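Local atomic coordinates of type III effector XopAI (Xanthomonas citri, PDB entry 6K93), a protein that is a bacterial type III effector with a mono-ADP-ribosyltransferase fold, probably binding arginine-containing peptides after delivery into plant cells. Residues V88-S93 with P192-L197; Q172-D177 with K272-F277; D229-R234 with M260-E265. All blocks are in the same frame, centred on the assembly; numbering follows the deposited sequence.

Contact 1 (V88-S93 with P192-L197); sequences VELNTS and PTAHGL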
loop_
_atom_site.group_PDB
_atom_site.type_symbol
_atom_site.label_atom_id
_atom_site.label_comp_id
_atom_site.label_asym_id
_atom_site.label_seq_id
_atom_site.Cartn_x
_atom_site.Cartn_y
_atom_site.Cartn_z
ATOM N N VAL A 88 -17.782 7.842 -11.194
ATOM C CA VAL A 88 -16.975 8.249 -12.332
ATOM C C VAL A 88 -16.292 7.017 -12.912
ATOM O O VAL A 88 -15.793 6.163 -12.174
ATOM C CB VAL A 88 -15.962 9.319 -11.892
ATOM C CG1 VAL A 88 -14.942 8.737 -10.922
ATOM C CG2 VAL A 88 -15.275 9.930 -13.109
ATOM N N GLU A 89 -16.297 6.893 -14.240
ATOM C CA GLU A 89 -15.650 5.757 -14.892
ATOM C C GLU A 89 -14.141 5.875 -14.705
ATOM O O GLU A 89 -13.584 6.972 -14.695
ATOM C CB GLU A 89 -15.999 5.683 -16.400
ATOM C CG GLU A 89 -15.656 4.289 -16.991
ATOM C CD GLU A 89 -16.007 4.128 -18.470
ATOM O OE1 GLU A 89 -16.439 5.116 -19.079
ATOM O OE2 GLU A 89 -15.839 3.011 -19.011
ATOM N N LEU A 90 -13.477 4.748 -14.494
ATOM C CA LEU A 90 -12.023 4.776 -14.422
ATOM C C LEU A 90 -11.407 4.969 -15.793
ATOM O O LEU A 90 -11.933 4.513 -16.805
ATOM C CB LEU A 90 -11.449 3.491 -13.819
ATOM C CG LEU A 90 -11.884 3.139 -12.429
ATOM C CD1 LEU A 90 -11.317 1.759 -12.097
ATOM C CD2 LEU A 90 -11.415 4.185 -11.421
ATOM N N ASN A 91 -10.253 5.622 -15.804
ATOM C CA ASN A 91 -9.474 5.788 -17.025
ATOM C C ASN A 91 -8.813 4.464 -17.380
ATOM O O ASN A 91 -7.912 3.992 -16.675
ATOM C CB ASN A 91 -8.423 6.882 -16.859
ATOM C CG ASN A 91 -7.537 7.030 -18.082
ATOM O OD1 ASN A 91 -7.812 6.464 -19.146
ATOM N ND2 ASN A 91 -6.455 7.781 -17.932
ATOM N N THR A 92 -9.253 3.874 -18.477
ATOM C CA THR A 92 -8.766 2.590 -18.940
ATOM C C THR A 92 -7.791 2.706 -20.100
ATOM O O THR A 92 -7.355 1.668 -20.621
ATOM C CB THR A 92 -9.944 1.728 -19.384
ATOM O OG1 THR A 92 -10.689 2.435 -20.385
ATOM C CG2 THR A 92 -10.826 1.427 -18.181
ATOM N N SER A 93 -7.450 3.920 -20.546
ATOM C CA SER A 93 -6.623 4.058 -21.744
ATOM C C SER A 93 -5.140 4.006 -21.383
ATOM O O SER A 93 -4.708 4.603 -20.392
ATOM C CB SER A 93 -6.974 5.345 -22.501
ATOM O OG SER A 93 -6.408 6.479 -21.868
ATOM N N PRO A 192 -0.631 -3.838 -15.199
ATOM C CA PRO A 192 -1.380 -2.872 -14.395
ATOM C C PRO A 192 -2.871 -2.968 -14.667
ATOM O O PRO A 192 -3.318 -3.421 -15.727
ATOM C CB PRO A 192 -0.814 -1.522 -14.842
ATOM C CG PRO A 192 -0.455 -1.724 -16.246
ATOM C CD PRO A 192 0.020 -3.187 -16.349
ATOM N N THR A 193 -3.642 -2.590 -13.661
ATOM C CA THR A 193 -5.072 -2.403 -13.831
ATOM C C THR A 193 -5.432 -0.993 -13.407
ATOM O O THR A 193 -4.758 -0.376 -12.582
ATOM C CB THR A 193 -5.901 -3.409 -13.005
ATOM O OG1 THR A 193 -5.725 -3.153 -11.602
ATOM C CG2 THR A 193 -5.475 -4.828 -13.323
ATOM N N ALA A 194 -6.520 -0.487 -13.981
ATOM C CA ALA A 194 -7.030 0.809 -13.541
ATOM C C ALA A 194 -7.359 0.802 -12.058
ATOM O O ALA A 194 -7.094 1.779 -11.348
ATOM C CB ALA A 194 -8.272 1.193 -14.350
ATOM N N HIS A 195 -7.962 -0.285 -11.575
ATOM C CA HIS A 195 -8.321 -0.352 -10.159
ATOM C C HIS A 195 -7.084 -0.257 -9.270
ATOM O O HIS A 195 -7.063 0.467 -8.261
ATOM C CB HIS A 195 -9.067 -1.639 -9.863
ATOM C CG HIS A 195 -10.404 -1.699 -10.514
ATOM N ND1 HIS A 195 -10.550 -1.786 -11.881
ATOM C CD2 HIS A 195 -11.654 -1.662 -9.994
ATOM C CE1 HIS A 195 -11.842 -1.788 -12.167
ATOM N NE2 HIS A 195 -12.531 -1.730 -11.040
ATOM N N GLY A 196 -6.050 -1.015 -9.612
ATOM C CA GLY A 196 -4.829 -0.992 -8.831
ATOM C C GLY A 196 -4.170 0.370 -8.819
ATOM O O GLY A 196 -3.684 0.823 -7.786
ATOM N N LEU A 197 -4.109 1.027 -9.976
ATOM C CA LEU A 197 -3.468 2.338 -10.032
ATOM C C LEU A 197 -4.231 3.357 -9.195
ATOM O O LEU A 197 -3.632 4.193 -8.515
ATOM C CB LEU A 197 -3.348 2.811 -11.488
ATOM C CG LEU A 197 -2.404 1.975 -12.338
ATOM C CD1 LEU A 197 -2.575 2.363 -13.795
ATOM C CD2 LEU A 197 -0.958 2.118 -11.908
#
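Leu90 and Asn91, in an irregular and largely extended run of chain, pass over the first turn of a helix that opens at Ala194. The chains come close where Ala194 CB lies 3.7 Å from Asn91 O, a methyl against a main-chain carbonyl; a side chain this small suits the place because it lets the crossing chain approach. Thr193 is the N-cap of that helix: its OG1 accepts from Gly196 N at 2.9 Å, satisfying a first-turn amide. The approaching chain is shaped by an Asx turn, in which Asn91 OD1 takes the backbone amide of Ser93 from well above the carbonyl plane, while Ser93 OG reaches the same oxygen in that plane. The turn leads into helix 95-109; here the chain ahead of that helix lies against the start of helix 194-209, in the helical part of the protein. Leu90 CD1 sits over the middle of one face of the His195 imidazole, a CH-pi contact of 3.6 Å to the centroid and 12° off the normal, and also lies 3.8 Å from Ala194 CB. His195 has CG anti to its carbonyl carbon (chi1 -67°), which brings the ring back toward Leu90 although its CB points away. A hydrogen bond between His195 NE2 and Thr129 OG1 helps fix the ring's rotation, and Leu90 also touches Gln122 and Thr125 of helix 117-128.

Contact 2 (Q172-D177 with K272-F277); sequences QAWTTD and KRISMF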
loop_
_atom_site.group_PDB
_atom_site.type_symbol
_atom_site.label_atom_id
_atom_site.label_comp_id
_atom_site.label_asym_id
_atom_site.label_seq_id
_atom_site.Cartn_x
_atom_site.Cartn_y
_atom_site.Cartn_z
ATOM N N GLN A 172 -7.335 1.606 5.328
ATOM C CA GLN A 172 -8.197 0.531 5.797
ATOM C C GLN A 172 -8.394 -0.519 4.709
ATOM O O GLN A 172 -8.313 -1.723 4.975
ATOM C CB GLN A 172 -9.543 1.077 6.284
ATOM C CG GLN A 172 -10.427 -0.034 6.859
ATOM C CD GLN A 172 -11.742 0.475 7.411
ATOM O OE1 GLN A 172 -11.884 1.642 7.728
ATOM N NE2 GLN A 172 -12.707 -0.429 7.542
ATOM N N ALA A 173 -8.621 -0.081 3.466
ATOM C CA ALA A 173 -8.832 -1.024 2.369
ATOM C C ALA A 173 -7.600 -1.887 2.145
ATOM O O ALA A 173 -7.716 -3.069 1.797
ATOM C CB ALA A 173 -9.191 -0.265 1.082
ATOM N N TRP A 174 -6.410 -1.305 2.328
ATOM C CA TRP A 174 -5.185 -2.074 2.201
ATOM C C TRP A 174 -5.192 -3.278 3.138
ATOM O O TRP A 174 -4.671 -4.340 2.796
ATOM C CB TRP A 174 -3.973 -1.189 2.472
ATOM C CG TRP A 174 -2.755 -2.006 2.707
ATOM C CD1 TRP A 174 -2.249 -2.386 3.940
ATOM C CD2 TRP A 174 -1.946 -2.662 1.739
ATOM N NE1 TRP A 174 -1.159 -3.193 3.775
ATOM C CE2 TRP A 174 -0.959 -3.382 2.432
ATOM C CE3 TRP A 174 -1.951 -2.694 0.350
ATOM C CZ2 TRP A 174 0.004 -4.111 1.783
ATOM C CZ3 TRP A 174 -0.986 -3.419 -0.297
ATOM C CH2 TRP A 174 -0.011 -4.113 0.403
ATOM N N THR A 175 -5.767 -3.137 4.327
ATOM C CA THR A 175 -5.762 -4.220 5.296
ATOM C C THR A 175 -6.878 -5.238 5.076
ATOM O O THR A 175 -7.034 -6.158 5.885
ATOM C CB THR A 175 -5.835 -3.670 6.728
ATOM O OG1 THR A 175 -7.114 -3.084 7.019
ATOM C CG2 THR A 175 -4.740 -2.625 6.955
ATOM N N THR A 176 -7.632 -5.116 3.984
ATOM C CA THR A 176 -8.597 -6.121 3.567
ATOM C C THR A 176 -7.974 -6.956 2.442
ATOM O O THR A 176 -6.861 -6.691 1.978
ATOM C CB THR A 176 -9.906 -5.484 3.109
ATOM O OG1 THR A 176 -9.736 -4.915 1.793
ATOM C CG2 THR A 176 -10.385 -4.421 4.090
ATOM N N ASP A 177 -8.736 -7.934 1.938
ATOM C CA ASP A 177 -8.278 -8.745 0.829
ATOM C C ASP A 177 -8.118 -7.934 -0.453
ATOM O O ASP A 177 -7.523 -8.440 -1.411
ATOM C CB ASP A 177 -9.269 -9.878 0.591
ATOM C CG ASP A 177 -9.281 -10.892 1.731
ATOM O OD1 ASP A 177 -8.247 -11.015 2.422
ATOM O OD2 ASP A 177 -10.325 -11.541 1.945
ATOM N N LYS A 272 5.219 3.646 8.182
ATOM C CA LYS A 272 4.105 4.202 8.930
ATOM C C LYS A 272 3.298 3.106 9.599
ATOM O O LYS A 272 2.977 2.075 8.990
ATOM C CB LYS A 272 3.191 5.024 8.011
ATOM C CG LYS A 272 3.817 6.329 7.542
ATOM C CD LYS A 272 3.968 7.284 8.678
ATOM C CE LYS A 272 4.425 8.658 8.235
ATOM N NZ LYS A 272 5.852 8.659 7.820
ATOM N N ARG A 273 2.953 3.353 10.858
ATOM C CA ARG A 273 2.112 2.465 11.648
ATOM C C ARG A 273 0.668 2.654 11.241
ATOM O O ARG A 273 0.142 3.767 11.343
ATOM C CB ARG A 273 2.277 2.787 13.127
ATOM C CG ARG A 273 3.724 2.832 13.562
ATOM C CD ARG A 273 3.842 3.368 14.978
ATOM N NE ARG A 273 3.606 2.285 15.906
ATOM C CZ ARG A 273 3.736 2.410 17.226
ATOM N NH1 ARG A 273 4.101 3.576 17.758
ATOM N NH2 ARG A 273 3.523 1.375 18.028
ATOM N N ILE A 274 0.030 1.596 10.740
ATOM C CA ILE A 274 -1.344 1.718 10.265
ATOM C C ILE A 274 -2.332 0.909 11.095
ATOM O O ILE A 274 -3.499 0.766 10.691
ATOM C CB ILE A 274 -1.443 1.367 8.774
ATOM C CG1 ILE A 274 -1.088 -0.106 8.488
ATOM C CG2 ILE A 274 -0.514 2.274 7.960
ATOM C CD1 ILE A 274 -1.524 -0.543 7.058
ATOM N N SER A 275 -1.916 0.437 12.269
ATOM C CA SER A 275 -2.826 -0.304 13.148
ATOM C C SER A 275 -4.078 0.497 13.502
ATOM O O SER A 275 -5.165 -0.081 13.635
ATOM C CB SER A 275 -2.087 -0.748 14.417
ATOM O OG SER A 275 -1.527 0.361 15.123
ATOM N N MET A 276 -3.961 1.815 13.629
ATOM C CA MET A 276 -5.127 2.650 13.920
ATOM C C MET A 276 -6.214 2.542 12.847
ATOM O O MET A 276 -7.401 2.782 13.141
ATOM C CB MET A 276 -4.677 4.115 14.043
ATOM C CG MET A 276 -3.817 4.435 15.233
ATOM S SD MET A 276 -4.756 5.488 16.354
ATOM C CE MET A 276 -5.072 6.914 15.315
ATOM N N PHE A 277 -5.831 2.219 11.597
ATOM C CA PHE A 277 -6.746 2.234 10.464
ATOM C C PHE A 277 -7.144 0.845 10.023
ATOM O O PHE A 277 -8.088 0.702 9.257
ATOM C CB PHE A 277 -6.100 3.004 9.311
ATOM C CG PHE A 277 -5.457 4.254 9.773
ATOM C CD1 PHE A 277 -6.251 5.282 10.255
ATOM C CD2 PHE A 277 -4.090 4.389 9.801
ATOM C CE1 PHE A 277 -5.679 6.444 10.741
ATOM C CE2 PHE A 277 -3.506 5.546 10.264
ATOM C CZ PHE A 277 -4.291 6.566 10.751
#
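Ile274 CD1 meets two residues at the end of helix 165-174: it lies 3.7 Å from Trp174 CD1 and 3.8 Å from Thr175 CG2. It comes to the indole obliquely, the isoleucine arm running across the tryptophan side chain but antiparallel to that of Thr175. The isoleucine suits this buried place because its longer arm, with CG1 between the backbone N and the carbonyl carbon (chi1 64°), carries CD1 out to both neighbours. Phe277 O also approaches the helix, 3.3 Å from Gln172 CB, and a bent CA-H...O approach, probably a weak one, brings Gln172 CA to 3.5 Å from Phe277 O. The arrangement packs the C-terminal end of a helix against the turn after edge strand 272-273 of a three-stranded antiparallel sheet, within the mono-ADP-ribosyltransferase fold. That turn is closed by Phe277 N bonding to Ile274 O. At the helix end Thr175 OG1 donates to Gln172 O at 2.7 Å, so this carbonyl is gripped by both the hydroxyl and the amide of Thr175; the same hydroxyl accepts from Glu279 N. Farther out, Arg149 NH1 binds both Gln172 OE1 and Phe277 O, tying the two segments through a shared donor, while Gln172 NE2 reaches Glu279. Trp174 NE1 bonds to Glu285 of the neighbouring strand, which steadies the indole that Ile274 touches.

Contact 3 (D229-R234 with M260-E265); sequences DWVSER and MAVEWE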
loop_
_atom_site.group_PDB
_atom_site.type_symbol
_atom_site.label_atom_id
_atom_site.label_comp_id
_atom_site.label_asym_id
_atom_site.label_seq_id
_atom_site.Cartn_x
_atom_site.Cartn_y
_atom_site.Cartn_z
ATOM N N ASP A 229 14.572 -16.569 -7.282
ATOM C CA ASP A 229 14.895 -15.607 -8.334
ATOM C C ASP A 229 14.157 -14.287 -8.135
ATOM O O ASP A 229 14.660 -13.225 -8.520
ATOM C CB ASP A 229 14.551 -16.183 -9.710
ATOM C CG ASP A 229 15.576 -17.189 -10.210
ATOM O OD1 ASP A 229 16.512 -17.526 -9.461
ATOM O OD2 ASP A 229 15.432 -17.635 -11.371
ATOM N N TRP A 230 12.964 -14.337 -7.544
ATOM C CA TRP A 230 12.249 -13.114 -7.202
ATOM C C TRP A 230 13.080 -12.277 -6.252
ATOM O O TRP A 230 13.198 -11.060 -6.429
ATOM C CB TRP A 230 10.886 -13.475 -6.611
ATOM C CG TRP A 230 9.999 -12.357 -6.249
ATOM C CD1 TRP A 230 8.943 -11.882 -6.954
ATOM C CD2 TRP A 230 10.064 -11.573 -5.048
ATOM N NE1 TRP A 230 8.334 -10.847 -6.266
ATOM C CE2 TRP A 230 9.005 -10.639 -5.091
ATOM C CE3 TRP A 230 10.912 -11.569 -3.926
ATOM C CZ2 TRP A 230 8.791 -9.712 -4.089
ATOM C CZ3 TRP A 230 10.688 -10.642 -2.916
ATOM C CH2 TRP A 230 9.637 -9.732 -3.002
ATOM N N VAL A 231 13.708 -12.921 -5.268
ATOM C CA VAL A 231 14.528 -12.189 -4.327
ATOM C C VAL A 231 15.737 -11.599 -5.028
ATOM O O VAL A 231 16.037 -10.411 -4.872
ATOM C CB VAL A 231 14.949 -13.103 -3.163
ATOM C CG1 VAL A 231 15.930 -12.344 -2.268
ATOM C CG2 VAL A 231 13.732 -13.565 -2.381
ATOM N N SER A 232 16.470 -12.416 -5.789
ATOM C CA SER A 232 17.725 -11.912 -6.345
ATOM C C SER A 232 17.509 -10.862 -7.430
ATOM O O SER A 232 18.413 -10.041 -7.656
ATOM C CB SER A 232 18.586 -13.064 -6.863
ATOM O OG SER A 232 17.910 -13.893 -7.780
ATOM N N GLU A 233 16.334 -10.843 -8.076
ATOM C CA GLU A 233 16.033 -9.757 -9.000
ATOM C C GLU A 233 15.822 -8.428 -8.286
ATOM O O GLU A 233 15.940 -7.372 -8.919
ATOM C CB GLU A 233 14.793 -10.086 -9.813
ATOM C CG GLU A 233 15.047 -11.008 -10.970
ATOM C CD GLU A 233 13.795 -11.263 -11.775
ATOM O OE1 GLU A 233 12.997 -10.322 -11.966
ATOM O OE2 GLU A 233 13.623 -12.420 -12.214
ATOM N N ARG A 234 15.500 -8.450 -6.993
ATOM C CA ARG A 234 15.115 -7.242 -6.280
ATOM C C ARG A 234 16.069 -6.830 -5.173
ATOM O O ARG A 234 16.112 -5.634 -4.851
ATOM C CB ARG A 234 13.727 -7.408 -5.656
ATOM C CG ARG A 234 12.600 -7.454 -6.688
ATOM C CD ARG A 234 11.307 -7.994 -6.126
ATOM N NE ARG A 234 10.298 -8.026 -7.158
ATOM C CZ ARG A 234 10.282 -8.889 -8.167
ATOM N NH1 ARG A 234 11.230 -9.823 -8.311
ATOM N NH2 ARG A 234 9.319 -8.825 -9.104
ATOM N N MET A 260 7.790 -19.037 6.624
ATOM C CA MET A 260 7.747 -18.492 5.282
ATOM C C MET A 260 9.059 -18.708 4.526
ATOM O O MET A 260 10.150 -18.797 5.112
ATOM C CB MET A 260 7.408 -17.006 5.354
ATOM C CG MET A 260 6.113 -16.721 6.108
ATOM S SD MET A 260 4.707 -17.544 5.320
ATOM C CE MET A 260 4.767 -16.697 3.767
ATOM N N ALA A 261 8.940 -18.769 3.179
ATOM C CA ALA A 261 10.100 -19.046 2.338
ATOM C C ALA A 261 11.116 -17.903 2.335
ATOM O O ALA A 261 12.312 -18.140 2.150
ATOM C CB ALA A 261 9.656 -19.334 0.920
ATOM N N VAL A 262 10.663 -16.667 2.501
ATOM C CA VAL A 262 11.506 -15.486 2.552
ATOM C C VAL A 262 11.099 -14.690 3.782
ATOM O O VAL A 262 9.908 -14.455 4.012
ATOM C CB VAL A 262 11.361 -14.614 1.300
ATOM C CG1 VAL A 262 12.299 -13.418 1.378
ATOM C CG2 VAL A 262 11.686 -15.424 0.055
ATOM N N GLU A 263 12.069 -14.299 4.574
ATOM C CA GLU A 263 11.829 -13.427 5.715
ATOM C C GLU A 263 12.657 -12.169 5.559
ATOM O O GLU A 263 13.719 -12.186 4.936
ATOM C CB GLU A 263 12.184 -14.078 7.044
ATOM C CG GLU A 263 11.248 -15.204 7.406
ATOM C CD GLU A 263 11.672 -15.970 8.652
ATOM O OE1 GLU A 263 12.751 -15.684 9.234
ATOM O OE2 GLU A 263 10.903 -16.865 9.064
ATOM N N TRP A 264 12.179 -11.079 6.158
ATOM C CA TRP A 264 12.952 -9.859 6.222
ATOM C C TRP A 264 12.999 -9.329 7.647
ATOM O O TRP A 264 12.019 -9.417 8.385
ATOM C CB TRP A 264 12.360 -8.724 5.404
ATOM C CG TRP A 264 12.266 -8.748 3.932
ATOM C CD1 TRP A 264 12.932 -7.911 3.101
ATOM C CD2 TRP A 264 11.356 -9.501 3.107
ATOM N NE1 TRP A 264 12.532 -8.108 1.799
ATOM C CE2 TRP A 264 11.570 -9.080 1.775
ATOM C CE3 TRP A 264 10.398 -10.488 3.355
ATOM C CZ2 TRP A 264 10.858 -9.610 0.692
ATOM C CZ3 TRP A 264 9.709 -11.033 2.275
ATOM C CH2 TRP A 264 9.934 -10.587 0.968
ATOM N N GLU A 265 14.118 -8.703 7.987
ATOM C CA GLU A 265 14.235 -7.807 9.129
ATOM C C GLU A 265 14.615 -6.458 8.559
ATOM O O GLU A 265 15.712 -6.321 8.018
ATOM C CB GLU A 265 15.289 -8.264 10.135
ATOM C CG GLU A 265 14.947 -9.537 10.854
ATOM C CD GLU A 265 15.871 -9.809 12.084
ATOM O OE1 GLU A 265 15.904 -10.950 12.483
ATOM O OE2 GLU A 265 16.512 -8.867 12.541
#
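Aromatic packing joins Trp230 to Trp264 at the rims of their six-membered rings: Trp230 CZ3 lies 3.8 Å from Trp264 CZ2, each close to the plane of the other ring, with one side chain set roughly perpendicular to the other. Trp230 has CG anti to its backbone N (chi1 -178°), which carries the indole from the helix toward the strand. The nearest CA atoms, of Val231 and Val262, are 8.2 Å apart, a distance that side chains from both segments must bridge, and large flat ones suit the task. Aliphatic packing lies beside them. Val231 and Val262 meet tip to tip, with CG2 of one 3.7 Å from CG2 of the other; within its own strand, Val262 CG1 lies over one face of the Trp264 ring, offset toward the rim. Within the helix segment, Arg234 NH1 donates to Trp230 O at 3.0 Å, in the carbonyl plane. Arg234 CD rests 3.6 Å above the face of the Trp230 indole, and Trp230 NE1 stands 3.4 Å above the centre of the Arg234 guanidinium; a salt bridge from Arg234 NE to Glu187 holds the arginine farther out. Trp264 also makes edge-to-face contacts with Phe247 and Tyr235. Here the short helix 228-234 packs on the five-stranded mixed sheet of the mono-ADP-ribosyltransferase fold, against strand 262-268.

Overall arrangement
Contact 1 is a surface contact in the helical part of the chain, while contacts 2 and 3 are buried: in contact 2 a helix end meets the turn after edge strand 272-273, in contact 3 a helix meets strand 262-268 itself. Contact 2 is the most central, its centre about 9 Å from the centre of the chain, and its apolar touch is ringed by polar bonds to outside residues; contact 3 relies on aromatic and aliphatic packing, and contact 1 on a methyl over an imidazole. The three do not touch one another. Successive helices 165-174 and 194-209 link contacts 2 and 1, whose segments alternate along the chain. Strands 262-268 and 272-273, likewise successive, belong to different sheets.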